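Local coordinates for dTDP-4-dehydrorhamnose reductase (Sulfolobus tokodaii, PDB 2GGS), which probably reduces dTDP-4-dehydrorhamnose with NADPH, a step in making the nucleotide sugar dTDP-L-rhamnose, at residues S9-I14 against F155-F160. Numbering follows the deposited sequence.
Sequences SGQLGI and FRNKGF. With NDP (NADPH dihydro-nicotinamide-adenine-dinucleotide phosphate), chain C.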
loop_
_atom_site.group_PDB
_atom_site.type_symbol
_atom_site.label_atom_id
_atom_site.label_comp_id
_atom_site.label_asym_id
_atom_site.label_seq_id
_atom_site.Cartn_x
_atom_site.Cartn_y
_atom_site.Cartn_z
ATOM N N SER A 9 3.864 -11.264 3.458
ATOM C CA SER A 9 3.255 -11.401 4.745
ATOM C C SER A 9 2.406 -10.230 5.249
ATOM O O SER A 9 1.834 -10.327 6.344
ATOM C CB SER A 9 4.380 -11.671 5.777
ATOM O OG SER A 9 5.359 -10.655 5.660
ATOM N N GLY A 10 2.294 -9.150 4.444
ATOM C CA GLY A 10 1.564 -7.942 4.877
ATOM C C GLY A 10 0.121 -8.000 4.360
ATOM O O GLY A 10 -0.307 -8.991 3.760
ATOM N N GLN A 11 -0.608 -6.903 4.533
ATOM C CA GLN A 11 -2.036 -6.920 4.201
ATOM C C GLN A 11 -2.286 -7.197 2.725
ATOM O O GLN A 11 -3.015 -8.133 2.362
ATOM C CB GLN A 11 -2.676 -5.588 4.551
ATOM C CG GLN A 11 -2.539 -5.103 5.981
ATOM C CD GLN A 11 -3.378 -3.879 6.208
ATOM O OE1 GLN A 11 -3.009 -2.744 5.785
ATOM N NE2 GLN A 11 -4.452 -4.047 6.932
ATOM N N LEU A 12 -1.637 -6.401 1.867
ATOM C CA LEU A 12 -1.758 -6.561 0.428
ATOM C C LEU A 12 -1.131 -7.891 0.004
ATOM O O LEU A 12 -1.745 -8.644 -0.719
ATOM C CB LEU A 12 -1.107 -5.384 -0.312
ATOM C CG LEU A 12 -1.114 -5.585 -1.828
ATOM C CD1 LEU A 12 -2.581 -5.687 -2.350
ATOM C CD2 LEU A 12 -0.443 -4.347 -2.432
ATOM N N GLY A 13 0.064 -8.218 0.527
ATOM C CA GLY A 13 0.735 -9.434 0.119
ATOM C C GLY A 13 -0.048 -10.706 0.385
ATOM O O GLY A 13 -0.049 -11.584 -0.432
ATOM N N ILE A 14 -0.689 -10.812 1.552
ATOM C CA ILE A 14 -1.537 -11.984 1.873
ATOM C C ILE A 14 -2.587 -12.192 0.784
ATOM O O ILE A 14 -2.768 -13.302 0.293
ATOM C CB ILE A 14 -2.166 -11.868 3.241
ATOM C CG1 ILE A 14 -1.045 -12.009 4.283
ATOM C CG2 ILE A 14 -3.234 -12.998 3.479
ATOM C CD1 ILE A 14 -1.425 -11.612 5.670
ATOM N N PHE A 155 -6.584 -1.480 3.855
ATOM C CA PHE A 155 -7.060 -2.087 5.104
ATOM C C PHE A 155 -7.420 -3.552 4.999
ATOM O O PHE A 155 -7.924 -4.035 4.000
ATOM C CB PHE A 155 -8.202 -1.283 5.726
ATOM C CG PHE A 155 -9.495 -1.314 4.905
ATOM C CD1 PHE A 155 -9.749 -0.301 3.988
ATOM C CD2 PHE A 155 -10.431 -2.328 5.082
ATOM C CE1 PHE A 155 -10.919 -0.309 3.207
ATOM C CE2 PHE A 155 -11.636 -2.339 4.322
ATOM C CZ PHE A 155 -11.875 -1.330 3.389
ATOM N N ARG A 156 -7.099 -4.308 6.060
ATOM C CA ARG A 156 -7.387 -5.719 6.119
ATOM C C ARG A 156 -7.458 -6.007 7.618
ATOM O O ARG A 156 -8.484 -5.726 8.249
ATOM C CB ARG A 156 -6.307 -6.551 5.420
ATOM C CG ARG A 156 -6.624 -8.032 5.343
ATOM C CD ARG A 156 -5.511 -8.841 4.692
ATOM N NE ARG A 156 -5.852 -10.246 4.728
ATOM C CZ ARG A 156 -5.638 -11.030 5.785
ATOM N NH1 ARG A 156 -5.051 -10.534 6.870
ATOM N NH2 ARG A 156 -6.012 -12.307 5.765
ATOM N N ASN A 157 -6.354 -6.499 8.177
ATOM C CA ASN A 157 -6.254 -6.714 9.626
ATOM C C ASN A 157 -5.690 -5.502 10.385
ATOM O O ASN A 157 -5.615 -5.503 11.633
ATOM C CB ASN A 157 -5.339 -7.922 9.857
ATOM C CG ASN A 157 -4.024 -7.771 9.114
ATOM O OD1 ASN A 157 -3.972 -7.791 7.888
ATOM N ND2 ASN A 157 -2.944 -7.627 9.860
ATOM N N LYS A 158 -5.236 -4.478 9.670
ATOM C CA LYS A 158 -4.945 -3.210 10.323
ATOM C C LYS A 158 -5.462 -2.043 9.453
ATOM O O LYS A 158 -6.351 -2.259 8.640
ATOM C CB LYS A 158 -3.465 -3.089 10.704
ATOM C CG LYS A 158 -2.542 -3.125 9.552
ATOM C CD LYS A 158 -1.090 -3.013 10.008
ATOM C CE LYS A 158 -0.124 -3.056 8.812
ATOM N NZ LYS A 158 1.328 -2.939 9.299
ATOM N N GLY A 159 -4.951 -0.834 9.660
ATOM C CA GLY A 159 -5.475 0.327 8.923
ATOM C C GLY A 159 -6.615 0.893 9.745
ATOM O O GLY A 159 -7.033 0.296 10.730
ATOM N N PHE A 160 -7.104 2.051 9.341
ATOM C CA PHE A 160 -8.071 2.809 10.142
ATOM C C PHE A 160 -9.390 2.060 10.453
ATOM O O PHE A 160 -9.849 2.105 11.620
ATOM C CB PHE A 160 -8.320 4.162 9.461
ATOM C CG PHE A 160 -9.228 5.071 10.232
ATOM C CD1 PHE A 160 -8.853 5.551 11.477
ATOM C CD2 PHE A 160 -10.446 5.451 9.708
ATOM C CE1 PHE A 160 -9.704 6.411 12.204
ATOM C CE2 PHE A 160 -11.280 6.319 10.421
ATOM C CZ PHE A 160 -10.909 6.783 11.655
HETATM P PA NDP C . 2.057 -4.029 5.752
HETATM O O1A NDP C . 2.573 -3.165 6.826
HETATM O O2A NDP C . 0.898 -4.862 6.152
HETATM O O5B NDP C . 3.175 -4.984 5.175
HETATM C C5B NDP C . 4.519 -4.550 5.081
HETATM C C4B NDP C . 5.267 -5.697 4.453
HETATM O O4B NDP C . 6.601 -5.249 4.202
HETATM C C3B NDP C . 5.302 -6.945 5.322
HETATM O O3B NDP C . 5.122 -8.065 4.499
HETATM C C2B NDP C . 6.740 -6.902 5.857
HETATM O O2B NDP C . 7.162 -8.210 6.097
HETATM C C1B NDP C . 7.449 -6.294 4.655
HETATM N N9A NDP C . 8.749 -5.732 5.034
HETATM C C8A NDP C . 8.979 -4.624 5.793
HETATM N N7A NDP C . 10.327 -4.469 5.926
HETATM C C5A NDP C . 10.923 -5.472 5.259
HETATM C C6A NDP C . 12.267 -5.818 5.072
HETATM N N6A NDP C . 13.250 -5.125 5.712
HETATM N N1A NDP C . 12.520 -6.947 4.342
HETATM C C2A NDP C . 11.530 -7.739 3.773
HETATM N N3A NDP C . 10.214 -7.400 3.976
HETATM C C4A NDP C . 9.937 -6.295 4.708
HETATM O O3 NDP C . 1.782 -2.987 4.540
HETATM P PN NDP C . 0.539 -3.009 3.498
HETATM O O1N NDP C . 0.233 -4.320 2.972
HETATM O O2N NDP C . -0.483 -2.205 4.206
HETATM O O5D NDP C . 1.147 -2.057 2.365
HETATM C C5D NDP C . 1.535 -2.596 1.105
HETATM C C4D NDP C . 2.153 -1.530 0.208
HETATM O O4D NDP C . 1.193 -0.520 -0.001
HETATM C C3D NDP C . 3.382 -0.841 0.793
HETATM O O3D NDP C . 4.174 -0.539 -0.324
HETATM C C2D NDP C . 2.836 0.428 1.399
HETATM O O2D NDP C . 3.849 1.416 1.483
HETATM C C1D NDP C . 1.739 0.753 0.356
HETATM N N1N NDP C . 0.705 1.615 0.940
HETATM C C2N NDP C . 0.173 1.246 2.147
HETATM C C3N NDP C . -0.936 1.888 2.680
HETATM C C7N NDP C . -1.471 1.435 3.999
HETATM O O7N NDP C . -2.438 2.228 4.648
HETATM N N7N NDP C . -1.020 0.307 4.546
HETATM C C4N NDP C . -1.589 3.041 1.940
HETATM C C5N NDP C . -0.915 3.401 0.637
HETATM C C6N NDP C . 0.189 2.659 0.200
HETATM P P2B NDP C . 7.241 -8.843 7.629
HETATM O O1X NDP C . 7.282 -10.292 7.353
HETATM O O2X NDP C . 6.043 -8.401 8.399
HETATM O O3X NDP C . 8.513 -8.326 8.349
#
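The adenosine-side phosphate of NADPH is gripped by both segments: Lys-158 NZ donates to O1A at 2.8 Å, while Gln-11 N, at the start of helix 11-20, donates to O2A at 3.0 Å. Gln-11 follows Gly-10 in the glycine-rich phosphate-binding turn of a Rossmann fold, between strand 3-6 and helix 11-20; Lys-158 comes from the loop between strand 147-151 and helix 160-169. Leu-12 N donates an almost straight hydrogen bond (176°) to O1N of the nicotinamide-side phosphate. Gly-10 lies at the N-cap, where a CB would run into O5B of the cofactor. Beyond CG the Lys-158 chain is fully extended, and its CG packs 3.5 Å from Gln-11 CD on the way to the phosphate. The Gln-11 side chain reaches into the turn made by 156-158; its CG is 3.6 Å from Asn-157 OD1. Arg-156, with CG anti to the backbone N (chi1 -175°) and the chain extended to NE, runs past Gln-11 O beside the first turn of helix 11-20, where Ile-14 CG2 lies over one guanidinium face, offset toward its rim, 3.7 Å from NH2. NE forms a salt bridge with Glu-15, and NH1 donates to Asn-157 OD1 at 3.1 Å; OD1 lies in the guanidinium plane, whereas NH1 sits well above the Asn-157 carbonyl plane. A leucine in place of Arg-156 would probably leave Glu-15 without its cationic mate and Asn-157 freer to turn, with Ile-14 losing its flat cover. Just before Gly-10, Ser-9 OG takes a hydrogen bond from ribose O3B and gives one to O1X of the 2'-phosphate, at 2.6 Å.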